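Local coordinates for type IV pilus assembly protein PilF (Thermus thermophilus HB8, PDB 5OIU), which powers the assembly of type IVa pili as a motor ATPase, binding ATP and magnesium and working in an assembly of six chains, at residues 281-284 against 285-288; 300-303 against 304-307; 336-339 against 340-343; 363-366 against 367-370; 381-384 against 385-389. All blocks are in the same frame, centred on the assembly; numbering follows the deposited sequence.

Contact 1 (281-284 against 285-288); sequences VCEH and CKVE. With ZN (zinc ion), chain S.
V281 lays CG1 against the aliphatic chain of K286, 3.8 Å from its CG, the two side chains crossing at about a right angle. Beyond this apolar touch the turn is organised by zinc. C282 SG lies 2.4 Å from the metal, and C285 SG, three residues on in the same turn, also sits 2.4 Å from the zinc ion. The two thiolates arrive by different torsions: C282 swings its sulfur opposite its backbone N (chi1 171°), whereas C285 holds its own between N and the carbonyl carbon (chi1 58°), and the two sulfurs converge on one point. H284 N gives a nearly straight hydrogen bond to C282 SG, 3.4 Å long at 165°, so this sulfur has a backbone donor as well as the metal. On the outer side E283 and K286 run side by side, with E283 OE1 in a long salt bridge of 3.6 Å to K286 NZ; that amine also donates to G377 O. C320 supplies another sulfur to the zinc, and C317 belongs to the same site. In a cysteine-rich zinc knuckle of this CxxC kind, the N-H donation probably eases the negative charge on the C282 sulfur.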
loop_
_atom_site.group_PDB
_atom_site.type_symbol
_atom_site.label_atom_id
_atom_site.label_comp_id
_atom_site.label_asym_id
_atom_site.label_seq_id
_atom_site.Cartn_x
_atom_site.Cartn_y
_atom_site.Cartn_z
ATOM N N VAL C 281 -24.579 36.717 8.010
ATOM C CA VAL C 281 -24.575 38.162 7.801
ATOM C C VAL C 281 -25.687 38.818 8.612
ATOM O O VAL C 281 -26.842 38.369 8.586
ATOM C CB VAL C 281 -24.736 38.481 6.305
ATOM C CG1 VAL C 281 -24.939 39.973 6.106
ATOM C CG2 VAL C 281 -23.529 37.990 5.506
ATOM N N CYS C 282 -25.344 39.893 9.326
ATOM C CA CYS C 282 -26.350 40.686 10.026
ATOM C C CYS C 282 -27.440 41.168 9.073
ATOM O O CYS C 282 -27.178 41.551 7.931
ATOM C CB CYS C 282 -25.704 41.888 10.716
ATOM S SG CYS C 282 -26.905 43.089 11.420
ATOM N N GLU C 283 -28.678 41.152 9.551
ATOM C CA GLU C 283 -29.799 41.451 8.673
ATOM C C GLU C 283 -30.031 42.939 8.483
ATOM O O GLU C 283 -30.705 43.321 7.523
ATOM C CB GLU C 283 -31.077 40.817 9.215
ATOM C CG GLU C 283 -31.117 39.327 9.061
ATOM C CD GLU C 283 -31.307 38.895 7.618
ATOM O OE1 GLU C 283 -31.287 39.762 6.708
ATOM O OE2 GLU C 283 -31.485 37.676 7.402
ATOM N N HIS C 284 -29.480 43.776 9.362
ATOM C CA HIS C 284 -29.818 45.192 9.402
ATOM C C HIS C 284 -28.784 46.093 8.736
ATOM O O HIS C 284 -29.103 47.245 8.428
ATOM C CB HIS C 284 -30.031 45.637 10.856
ATOM C CG HIS C 284 -31.090 44.858 11.575
ATOM N ND1 HIS C 284 -30.945 44.426 12.879
ATOM C CD2 HIS C 284 -32.307 44.421 11.166
ATOM C CE1 HIS C 284 -32.026 43.757 13.240
ATOM N NE2 HIS C 284 -32.866 43.737 12.220
ATOM N N CYS C 285 -27.558 45.615 8.515
ATOM C CA CYS C 285 -26.598 46.341 7.695
ATOM C C CYS C 285 -26.214 45.558 6.449
ATOM O O CYS C 285 -25.164 45.816 5.856
ATOM C CB CYS C 285 -25.349 46.687 8.497
ATOM S SG CYS C 285 -24.549 45.262 9.183
ATOM N N LYS C 286 -27.038 44.602 6.041
ATOM C CA LYS C 286 -26.719 43.811 4.868
ATOM C C LYS C 286 -26.756 44.693 3.626
ATOM O O LYS C 286 -27.529 45.645 3.535
ATOM C CB LYS C 286 -27.690 42.634 4.728
ATOM C CG LYS C 286 -27.309 41.664 3.626
ATOM C CD LYS C 286 -28.401 40.643 3.325
ATOM C CE LYS C 286 -28.540 39.605 4.417
ATOM N NZ LYS C 286 -29.358 38.450 3.924
ATOM N N VAL C 287 -25.908 44.364 2.653
ATOM C CA VAL C 287 -25.735 45.211 1.484
ATOM C C VAL C 287 -25.228 44.343 0.338
ATOM O O VAL C 287 -24.632 43.286 0.561
ATOM C CB VAL C 287 -24.780 46.382 1.816
ATOM C CG1 VAL C 287 -23.353 45.902 1.914
ATOM C CG2 VAL C 287 -24.877 47.396 0.759
ATOM N N GLU C 288 -25.500 44.768 -0.895
ATOM C CA GLU C 288 -25.067 44.010 -2.060
ATOM C C GLU C 288 -23.625 44.342 -2.412
ATOM O O GLU C 288 -23.122 45.430 -2.117
ATOM C CB GLU C 288 -25.962 44.293 -3.270
ATOM C CG GLU C 288 -27.142 43.353 -3.369
ATOM C CD GLU C 288 -27.930 43.494 -4.662
ATOM O OE1 GLU C 288 -27.431 44.158 -5.601
ATOM O OE2 GLU C 288 -29.048 42.925 -4.733
HETATM ZN ZN ZN S . -25.204 44.843 11.493
#

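Contact 2 (300-303 against 304-307); sequences GLSE and AEIQ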
loop_
_atom_site.group_PDB
_atom_site.type_symbol
_atom_site.label_atom_id
_atom_site.label_comp_id
_atom_site.label_asym_id
_atom_site.label_seq_id
_atom_site.Cartn_x
_atom_site.Cartn_y
_atom_site.Cartn_z
ATOM N N GLY C 300 -17.119 27.235 -10.406
ATOM C CA GLY C 300 -17.941 26.234 -11.049
ATOM C C GLY C 300 -19.382 26.621 -11.234
ATOM O O GLY C 300 -20.240 25.736 -11.342
ATOM N N LEU C 301 -19.679 27.917 -11.274
ATOM C CA LEU C 301 -21.030 28.409 -11.497
ATOM C C LEU C 301 -21.299 28.583 -12.993
ATOM O O LEU C 301 -20.441 29.063 -13.743
ATOM C CB LEU C 301 -21.228 29.732 -10.762
ATOM C CG LEU C 301 -22.660 30.128 -10.445
ATOM C CD1 LEU C 301 -23.249 29.103 -9.520
ATOM C CD2 LEU C 301 -22.698 31.502 -9.819
ATOM N N SER C 302 -22.495 28.179 -13.420
ATOM C CA SER C 302 -22.870 28.269 -14.828
ATOM C C SER C 302 -23.021 29.721 -15.250
ATOM O O SER C 302 -23.395 30.584 -14.450
ATOM C CB SER C 302 -24.186 27.542 -15.079
ATOM O OG SER C 302 -25.266 28.311 -14.570
ATOM N N GLU C 303 -22.748 29.989 -16.530
ATOM C CA GLU C 303 -22.779 31.378 -16.976
ATOM C C GLU C 303 -24.189 31.941 -16.945
ATOM O O GLU C 303 -24.368 33.150 -16.745
ATOM C CB GLU C 303 -22.180 31.518 -18.376
ATOM C CG GLU C 303 -21.479 32.852 -18.574
ATOM C CD GLU C 303 -20.013 32.798 -18.177
ATOM O OE1 GLU C 303 -19.501 31.701 -17.846
ATOM O OE2 GLU C 303 -19.369 33.866 -18.165
ATOM N N ALA C 304 -25.194 31.083 -17.132
ATOM C CA ALA C 304 -26.571 31.484 -16.868
ATOM C C ALA C 304 -26.730 31.925 -15.419
ATOM O O ALA C 304 -27.236 33.021 -15.142
ATOM C CB ALA C 304 -27.525 30.332 -17.195
ATOM N N GLU C 305 -26.272 31.089 -14.478
ATOM C CA GLU C 305 -26.351 31.444 -13.062
ATOM C C GLU C 305 -25.645 32.764 -12.772
ATOM O O GLU C 305 -26.134 33.576 -11.975
ATOM C CB GLU C 305 -25.755 30.326 -12.207
ATOM C CG GLU C 305 -26.782 29.441 -11.512
ATOM C CD GLU C 305 -26.271 28.016 -11.302
ATOM O OE1 GLU C 305 -26.998 27.203 -10.680
ATOM O OE2 GLU C 305 -25.144 27.709 -11.770
ATOM N N ILE C 306 -24.500 33.005 -13.412
ATOM C CA ILE C 306 -23.733 34.213 -13.116
ATOM C C ILE C 306 -24.561 35.461 -13.410
ATOM O O ILE C 306 -24.498 36.446 -12.665
ATOM C CB ILE C 306 -22.398 34.213 -13.893
ATOM C CG1 ILE C 306 -21.454 33.157 -13.320
ATOM C CG2 ILE C 306 -21.732 35.588 -13.843
ATOM C CD1 ILE C 306 -20.213 32.934 -14.150
ATOM N N GLN C 307 -25.375 35.420 -14.475
ATOM C CA GLN C 307 -26.072 36.617 -14.944
ATOM C C GLN C 307 -26.766 37.347 -13.797
ATOM O O GLN C 307 -26.620 38.565 -13.635
ATOM C CB GLN C 307 -27.081 36.252 -16.040
ATOM C CG GLN C 307 -27.107 37.224 -17.249
ATOM C CD GLN C 307 -28.192 38.322 -17.167
ATOM O OE1 GLN C 307 -29.350 38.059 -16.811
ATOM N NE2 GLN C 307 -27.816 39.555 -17.517
#
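S302 and E305 make the tight half of this contact, a capping box at the start of helix 303-308. S302 OG receives the amide hydrogen of E305 N at 3.0 Å, and S302 N returns a bond to E305 OE2 at 3.2 Å. The hydroxyl also donates to that carboxylate oxygen, S302 OG to E305 OE2 being 2.9 Å, from well above the carboxylate plane (53° out of it), while the amide meets it nearly end-on. E305 OE2 is thus gripped by two donors of one residue. With chi1 at 74°, S302 OG is tucked between its own backbone N and carbonyl carbon, which turns it back over the first helical turn. L301 closes the acidic chain from the side, its CD1 3.3 Å from E305 OE2, and reaches on with CD2 to I306 CG1 at 4.1 Å. I306 is the buried member, packed on P293 and L296 of helix 293-298. Around A304 and E303 the contact is looser: the E303 side chain offers a 4.0 Å approach of E303 OE1 to I306 CD1, its carboxylate being committed to a salt bridge with R297, and E303 O accepts a weak bond from Q307 N. G300, with positive phi, closes the previous helix in a Schellman motif. A carboxylate held by two donors at a helix start is likely to stay ionised and to suit the positive end of the helix dipole.

Contact 3 (336-339 against 340-343); sequences VVDD and EIRH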
loop_
_atom_site.group_PDB
_atom_site.type_symbol
_atom_site.label_atom_id
_atom_site.label_comp_id
_atom_site.label_asym_id
_atom_site.label_seq_id
_atom_site.Cartn_x
_atom_site.Cartn_y
_atom_site.Cartn_z
ATOM N N VAL C 336 -24.251 10.219 -0.375
ATOM C CA VAL C 336 -25.214 9.121 -0.309
ATOM C C VAL C 336 -24.650 7.944 -1.094
ATOM O O VAL C 336 -24.318 8.072 -2.282
ATOM C CB VAL C 336 -26.593 9.542 -0.850
ATOM C CG1 VAL C 336 -27.591 8.405 -0.718
ATOM C CG2 VAL C 336 -27.102 10.759 -0.122
ATOM N N VAL C 337 -24.551 6.798 -0.431
ATOM C CA VAL C 337 -23.854 5.637 -0.973
ATOM C C VAL C 337 -24.779 4.869 -1.914
ATOM O O VAL C 337 -25.895 4.494 -1.536
ATOM C CB VAL C 337 -23.359 4.740 0.173
ATOM C CG1 VAL C 337 -22.753 3.448 -0.368
ATOM C CG2 VAL C 337 -22.365 5.501 1.031
ATOM N N ASP C 338 -24.313 4.614 -3.140
ATOM C CA ASP C 338 -25.027 3.775 -4.100
ATOM C C ASP C 338 -24.137 2.614 -4.526
ATOM O O ASP C 338 -23.087 2.360 -3.929
ATOM C CB ASP C 338 -25.497 4.568 -5.316
ATOM C CG ASP C 338 -24.380 5.380 -5.940
ATOM O OD1 ASP C 338 -23.297 4.802 -6.229
ATOM O OD2 ASP C 338 -24.594 6.600 -6.130
ATOM N N ASP C 339 -24.577 1.891 -5.559
ATOM C CA ASP C 339 -23.834 0.719 -6.009
ATOM C C ASP C 339 -22.435 1.109 -6.452
ATOM O O ASP C 339 -21.457 0.400 -6.167
ATOM C CB ASP C 339 -24.566 0.026 -7.156
ATOM C CG ASP C 339 -26.061 0.052 -6.991
ATOM O OD1 ASP C 339 -26.567 -0.755 -6.176
ATOM O OD2 ASP C 339 -26.717 0.885 -7.660
ATOM N N GLU C 340 -22.316 2.249 -7.133
ATOM C CA GLU C 340 -21.029 2.640 -7.691
ATOM C C GLU C 340 -20.024 2.933 -6.585
ATOM O O GLU C 340 -18.881 2.456 -6.630
ATOM C CB GLU C 340 -21.202 3.841 -8.610
ATOM C CG GLU C 340 -20.252 3.801 -9.771
ATOM C CD GLU C 340 -20.359 5.037 -10.625
ATOM O OE1 GLU C 340 -21.437 5.679 -10.587
ATOM O OE2 GLU C 340 -19.368 5.363 -11.318
ATOM N N ILE C 341 -20.442 3.709 -5.576
ATOM C CA ILE C 341 -19.574 3.988 -4.435
ATOM C C ILE C 341 -19.230 2.698 -3.700
ATOM O O ILE C 341 -18.063 2.440 -3.373
ATOM C CB ILE C 341 -20.236 5.009 -3.498
ATOM C CG1 ILE C 341 -20.243 6.381 -4.154
ATOM C CG2 ILE C 341 -19.510 5.049 -2.173
ATOM C CD1 ILE C 341 -21.459 7.200 -3.797
ATOM N N ARG C 342 -20.247 1.870 -3.423
ATOM C CA ARG C 342 -20.008 0.559 -2.825
ATOM C C ARG C 342 -18.950 -0.187 -3.613
ATOM O O ARG C 342 -17.971 -0.690 -3.053
ATOM C CB ARG C 342 -21.314 -0.248 -2.766
ATOM C CG ARG C 342 -22.098 -0.050 -1.479
ATOM C CD ARG C 342 -23.337 -0.898 -1.407
ATOM N NE ARG C 342 -24.516 -0.094 -1.086
ATOM C CZ ARG C 342 -25.411 0.308 -1.988
ATOM N NH1 ARG C 342 -25.267 -0.026 -3.261
ATOM N NH2 ARG C 342 -26.456 1.037 -1.618
ATOM N N HIS C 343 -19.116 -0.211 -4.934
ATOM C CA HIS C 343 -18.129 -0.815 -5.821
ATOM C C HIS C 343 -16.752 -0.155 -5.654
ATOM O O HIS C 343 -15.721 -0.844 -5.637
ATOM C CB HIS C 343 -18.672 -0.725 -7.257
ATOM C CG HIS C 343 -17.772 -1.298 -8.304
ATOM N ND1 HIS C 343 -16.790 -2.227 -8.027
ATOM C CD2 HIS C 343 -17.712 -1.071 -9.638
ATOM C CE1 HIS C 343 -16.159 -2.543 -9.145
ATOM N NE2 HIS C 343 -16.702 -1.857 -10.137
#
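The N-terminal cap of helix 339-347 is built here, with D338 as the N-cap residue. D338 OD1 accepts from two amides of the first turn: I341 N at 3.1 Å along a fairly straight line (164°), and E340 N at 2.9 Å in a bent, weak bond. The carboxylate gets there because CG sits between the backbone N and the carbonyl carbon (chi1 51°), which folds it back over the helix end. The carbonyl of D338 starts the helical bonding, with R342 N 2.9 Å from D338 O. R342 then bends at chi3 and lays its guanidinium back over the same turn: D338 O lies over one face, 3.2 Å above the plane and offset toward the rim, and R342 CG rests on V337 CG1 at 3.7 Å. NH1 of R342 forms a salt bridge with D339 OD1 at 3.3 Å, the hydrogen bond within it being weak and the two planar groups turned 60° apart. An alanine in place of R342 is likely to leave the D339 carboxylate without this charged mate and uncover the V337 methyl. The same V337 CG1 also meets I341 CG2 at 4.0 Å. The turn leads from strand 328-336, an outermost strand of the mixed sheet, where V336 touches R133 and V137 of helix 128-138, into a helix that E340 ties to R360 of helix 351-360.

Contact 4 (363-366 against 367-370); sequences MKTL and REDG
R367 comes first, its CB 4.2 Å from T365 OG1 before the guanidinium leads away, where NE makes a weak hydrogen bond to T388 OG1 and the chain packs on F263 of a neighbouring subunit. E368 follows and carries the capping box with T365: E368 N donates to T365 OG1 at 3.2 Å (168°), and T365 N donates to E368 OE1 at 2.9 Å, reaching the carboxylate from above its plane (47° out). T365 holds OG1 between its backbone N and carbonyl carbon (chi1 64°), facing the incoming amide, while E368 extends beyond CG to bring OE1 back over the turn. Its other oxygen, OE2, is salt-bridged to R359, and K364 NZ stands 4.3 Å from E368 OE1, too far for a salt bridge. D369 N next donates to T365 O at 2.8 Å in a nearly straight bond; its buried carboxylate turns the other way, to H332 N and K373. G370 N closes the turn on L366 O at 2.6 Å. Helix 366-374 thus starts against strand 328-336, where T365 and M363 touch E333 and D369 touches I331, with helix 351-360 covering M363 through A358 and holding E368 through R359.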
loop_
_atom_site.group_PDB
_atom_site.type_symbol
_atom_site.label_atom_id
_atom_site.label_comp_id
_atom_site.label_asym_id
_atom_site.label_seq_id
_atom_site.Cartn_x
_atom_site.Cartn_y
_atom_site.Cartn_z
ATOM N N MET C 363 -23.559 14.837 -6.065
ATOM C CA MET C 363 -23.321 15.383 -4.734
ATOM C C MET C 363 -22.734 16.780 -4.817
ATOM O O MET C 363 -21.713 16.983 -5.491
ATOM C CB MET C 363 -22.364 14.501 -3.949
ATOM C CG MET C 363 -21.908 15.140 -2.666
ATOM S SD MET C 363 -20.704 14.094 -1.859
ATOM C CE MET C 363 -19.198 14.988 -2.226
ATOM N N LYS C 364 -23.369 17.738 -4.129
ATOM C CA LYS C 364 -22.783 19.062 -3.961
ATOM C C LYS C 364 -21.748 19.054 -2.839
ATOM O O LYS C 364 -21.929 18.392 -1.805
ATOM C CB LYS C 364 -23.859 20.101 -3.663
ATOM C CG LYS C 364 -24.978 20.120 -4.665
ATOM C CD LYS C 364 -25.285 21.534 -5.138
ATOM C CE LYS C 364 -25.728 21.546 -6.615
ATOM N NZ LYS C 364 -24.582 21.603 -7.590
ATOM N N THR C 365 -20.651 19.794 -3.055
ATOM C CA THR C 365 -19.602 19.938 -2.049
ATOM C C THR C 365 -19.937 21.056 -1.075
ATOM O O THR C 365 -20.812 21.885 -1.321
ATOM C CB THR C 365 -18.236 20.267 -2.661
ATOM O OG1 THR C 365 -18.301 21.547 -3.301
ATOM C CG2 THR C 365 -17.791 19.230 -3.630
ATOM N N LEU C 366 -19.176 21.081 0.026
ATOM C CA LEU C 366 -19.267 22.151 1.010
ATOM C C LEU C 366 -19.209 23.535 0.362
ATOM O O LEU C 366 -19.997 24.431 0.690
ATOM C CB LEU C 366 -18.127 22.017 2.012
ATOM C CG LEU C 366 -18.099 20.944 3.084
ATOM C CD1 LEU C 366 -16.810 21.114 3.902
ATOM C CD2 LEU C 366 -19.353 21.035 3.947
ATOM N N ARG C 367 -18.246 23.735 -0.539
ATOM C CA ARG C 367 -18.036 25.060 -1.103
ATOM C C ARG C 367 -19.141 25.415 -2.087
ATOM O O ARG C 367 -19.592 26.570 -2.141
ATOM C CB ARG C 367 -16.668 25.118 -1.765
ATOM C CG ARG C 367 -16.311 26.462 -2.335
ATOM C CD ARG C 367 -15.044 26.325 -3.134
ATOM N NE ARG C 367 -13.857 26.491 -2.310
ATOM C CZ ARG C 367 -12.694 25.882 -2.542
ATOM N NH1 ARG C 367 -12.569 25.044 -3.576
ATOM N NH2 ARG C 367 -11.658 26.116 -1.737
ATOM N N GLU C 368 -19.608 24.427 -2.855
ATOM C CA GLU C 368 -20.789 24.630 -3.686
ATOM C C GLU C 368 -22.000 24.989 -2.827
ATOM O O GLU C 368 -22.701 25.972 -3.098
ATOM C CB GLU C 368 -21.050 23.378 -4.523
ATOM C CG GLU C 368 -20.165 23.257 -5.773
ATOM C CD GLU C 368 -20.025 21.818 -6.246
ATOM O OE1 GLU C 368 -20.751 20.956 -5.719
ATOM O OE2 GLU C 368 -19.190 21.534 -7.136
ATOM N N ASP C 369 -22.250 24.212 -1.772
ATOM C CA ASP C 369 -23.334 24.535 -0.851
ATOM C C ASP C 369 -23.117 25.907 -0.227
ATOM O O ASP C 369 -24.044 26.727 -0.149
ATOM C CB ASP C 369 -23.447 23.451 0.230
ATOM C CG ASP C 369 -24.758 23.538 1.029
ATOM O OD1 ASP C 369 -25.831 23.194 0.466
ATOM O OD2 ASP C 369 -24.713 23.929 2.226
ATOM N N GLY C 370 -21.892 26.176 0.226
ATOM C CA GLY C 370 -21.615 27.465 0.829
ATOM C C GLY C 370 -21.857 28.596 -0.143
ATOM O O GLY C 370 -22.429 29.624 0.220
#

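Contact 5 (381-384 against 385-389); sequences LEEV and LARTI
Helical i-to-i+4 bonds run through the contact, L381 O taking L385 N at 2.8 Å and E382 O taking A386 N at 2.7 Å, before the pattern shifts: R387 N is shared between E383 O and, weakly, V384 O. Among the side chains, L381 and L385 lean on each other at a slant, L381 CG 3.9 Å from L385 CD1; L385 carries its CG opposite its carbonyl carbon (chi1 -56°), so that CG also rests 3.2 Å from L381 O. Two residues further along, E383 and R387 lie side by side, pointing the same way. E383 OE1 and R387 NH1 are 3.1 Å apart in a salt bridge whose hydrogen bond is weak, the carboxylate and guanidinium planes standing 65° to each other. Both groups have further partners: E383 OE2 is paired with R279, and R387 NH1 also bonds weakly to the carbonyl of L277, a residue of the ATP pocket. T388 ends the turn by donating OG1 to V384 O at 3.0 Å, coming from above the carbonyl plane (42° out). A valine in place of T388 would probably cost V384 O its hydroxyl donor and R367 NE a weak acceptor. L385 and A386 pack on N264 and T235, respectively, of a neighbouring subunit. The arrangement is that of a C-terminal helix running out, with an i-to-i+4 ion pair on one face and a threonine hydroxyl bonded to the carbonyl four residues back.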
loop_
_atom_site.group_PDB
_atom_site.type_symbol
_atom_site.label_atom_id
_atom_site.label_comp_id
_atom_site.label_asym_id
_atom_site.label_seq_id
_atom_site.Cartn_x
_atom_site.Cartn_y
_atom_site.Cartn_z
ATOM N N LEU C 381 -19.106 35.368 1.034
ATOM C CA LEU C 381 -18.263 34.409 0.333
ATOM C C LEU C 381 -16.973 34.149 1.099
ATOM O O LEU C 381 -16.462 33.024 1.076
ATOM C CB LEU C 381 -17.961 34.905 -1.073
ATOM C CG LEU C 381 -17.017 34.005 -1.854
ATOM C CD1 LEU C 381 -17.787 32.799 -2.380
ATOM C CD2 LEU C 381 -16.334 34.779 -2.983
ATOM N N GLU C 382 -16.451 35.159 1.804
ATOM C CA GLU C 382 -15.211 34.966 2.556
ATOM C C GLU C 382 -15.382 33.890 3.618
ATOM O O GLU C 382 -14.527 33.009 3.766
ATOM C CB GLU C 382 -14.746 36.279 3.189
ATOM C CG GLU C 382 -14.099 37.258 2.189
ATOM C CD GLU C 382 -15.122 37.933 1.256
ATOM O OE1 GLU C 382 -16.252 38.208 1.711
ATOM O OE2 GLU C 382 -14.795 38.200 0.074
ATOM N N GLU C 383 -16.489 33.947 4.368
ATOM C CA GLU C 383 -16.794 32.895 5.331
ATOM C C GLU C 383 -16.769 31.530 4.668
ATOM O O GLU C 383 -16.160 30.587 5.183
ATOM C CB GLU C 383 -18.155 33.147 5.974
ATOM C CG GLU C 383 -18.084 34.033 7.181
ATOM C CD GLU C 383 -17.266 33.410 8.289
ATOM O OE1 GLU C 383 -17.633 32.302 8.719
ATOM O OE2 GLU C 383 -16.258 34.014 8.726
ATOM N N VAL C 384 -17.399 31.418 3.497
ATOM C CA VAL C 384 -17.416 30.145 2.779
ATOM C C VAL C 384 -15.994 29.706 2.439
ATOM O O VAL C 384 -15.564 28.599 2.791
ATOM C CB VAL C 384 -18.290 30.256 1.520
ATOM C CG1 VAL C 384 -18.072 29.054 0.623
ATOM C CG2 VAL C 384 -19.766 30.401 1.918
ATOM N N LEU C 385 -15.250 30.566 1.733
ATOM C CA LEU C 385 -13.873 30.241 1.370
ATOM C C LEU C 385 -13.039 29.887 2.590
ATOM O O LEU C 385 -12.182 29.000 2.525
ATOM C CB LEU C 385 -13.232 31.403 0.630
ATOM C CG LEU C 385 -14.001 31.839 -0.597
ATOM C CD1 LEU C 385 -13.276 32.999 -1.271
ATOM C CD2 LEU C 385 -14.146 30.665 -1.546
ATOM N N ALA C 386 -13.269 30.575 3.712
ATOM C CA ALA C 386 -12.536 30.256 4.934
ATOM C C ALA C 386 -12.725 28.795 5.321
ATOM O O ALA C 386 -11.757 28.089 5.635
ATOM C CB ALA C 386 -12.991 31.171 6.069
ATOM N N ARG C 387 -13.977 28.316 5.266
ATOM C CA ARG C 387 -14.357 27.012 5.795
ATOM C C ARG C 387 -13.985 25.855 4.887
ATOM O O ARG C 387 -14.136 24.704 5.300
ATOM C CB ARG C 387 -15.865 26.962 6.048
ATOM C CG ARG C 387 -16.353 27.684 7.271
ATOM C CD ARG C 387 -15.596 27.265 8.517
ATOM N NE ARG C 387 -14.522 28.207 8.760
ATOM C CZ ARG C 387 -14.711 29.436 9.217
ATOM N NH1 ARG C 387 -15.947 29.837 9.505
ATOM N NH2 ARG C 387 -13.666 30.252 9.399
ATOM N N THR C 388 -13.516 26.111 3.676
ATOM C CA THR C 388 -13.487 25.048 2.687
ATOM C C THR C 388 -12.148 24.971 1.988
ATOM O O THR C 388 -12.091 24.772 0.774
ATOM C CB THR C 388 -14.593 25.236 1.654
ATOM O OG1 THR C 388 -14.441 26.518 1.017
ATOM C CG2 THR C 388 -15.970 25.134 2.314
ATOM N N ILE C 389 -11.048 25.095 2.726
ATOM C CA ILE C 389 -9.715 24.917 2.152
ATOM C C ILE C 389 -9.234 23.496 2.443
ATOM O O ILE C 389 -8.827 23.164 3.564
ATOM C CB ILE C 389 -8.725 25.960 2.658
ATOM C CG1 ILE C 389 -9.356 27.342 2.601
ATOM C CG2 ILE C 389 -7.514 25.975 1.754
ATOM C CD1 ILE C 389 -8.396 28.395 3.013
#

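How the contacts relate
Along the chain the five contacts follow in series; none nests in or crosses another. Contacts 1 to 4 each round a short turn or helix start, while contact 5 runs along the last helix, 381-387. Contact 1 turns strand 269-281 into strand 286-289 at the zinc site. Contact 2 joins helices 293-298 and 303-308, its centre 24 Å from that of contact 1. Contact 3 carries strand 328-336 into helix 339-347, and contact 4 starts helix 366-374 after helix 351-360, their nearest atoms about 5 Å apart. Contacts 4 and 5 touch: R367 NH2 lies 2.9 Å from T388 O, and V384 CG2 packs 3.3 Å from G370 O, bringing the last two helices together.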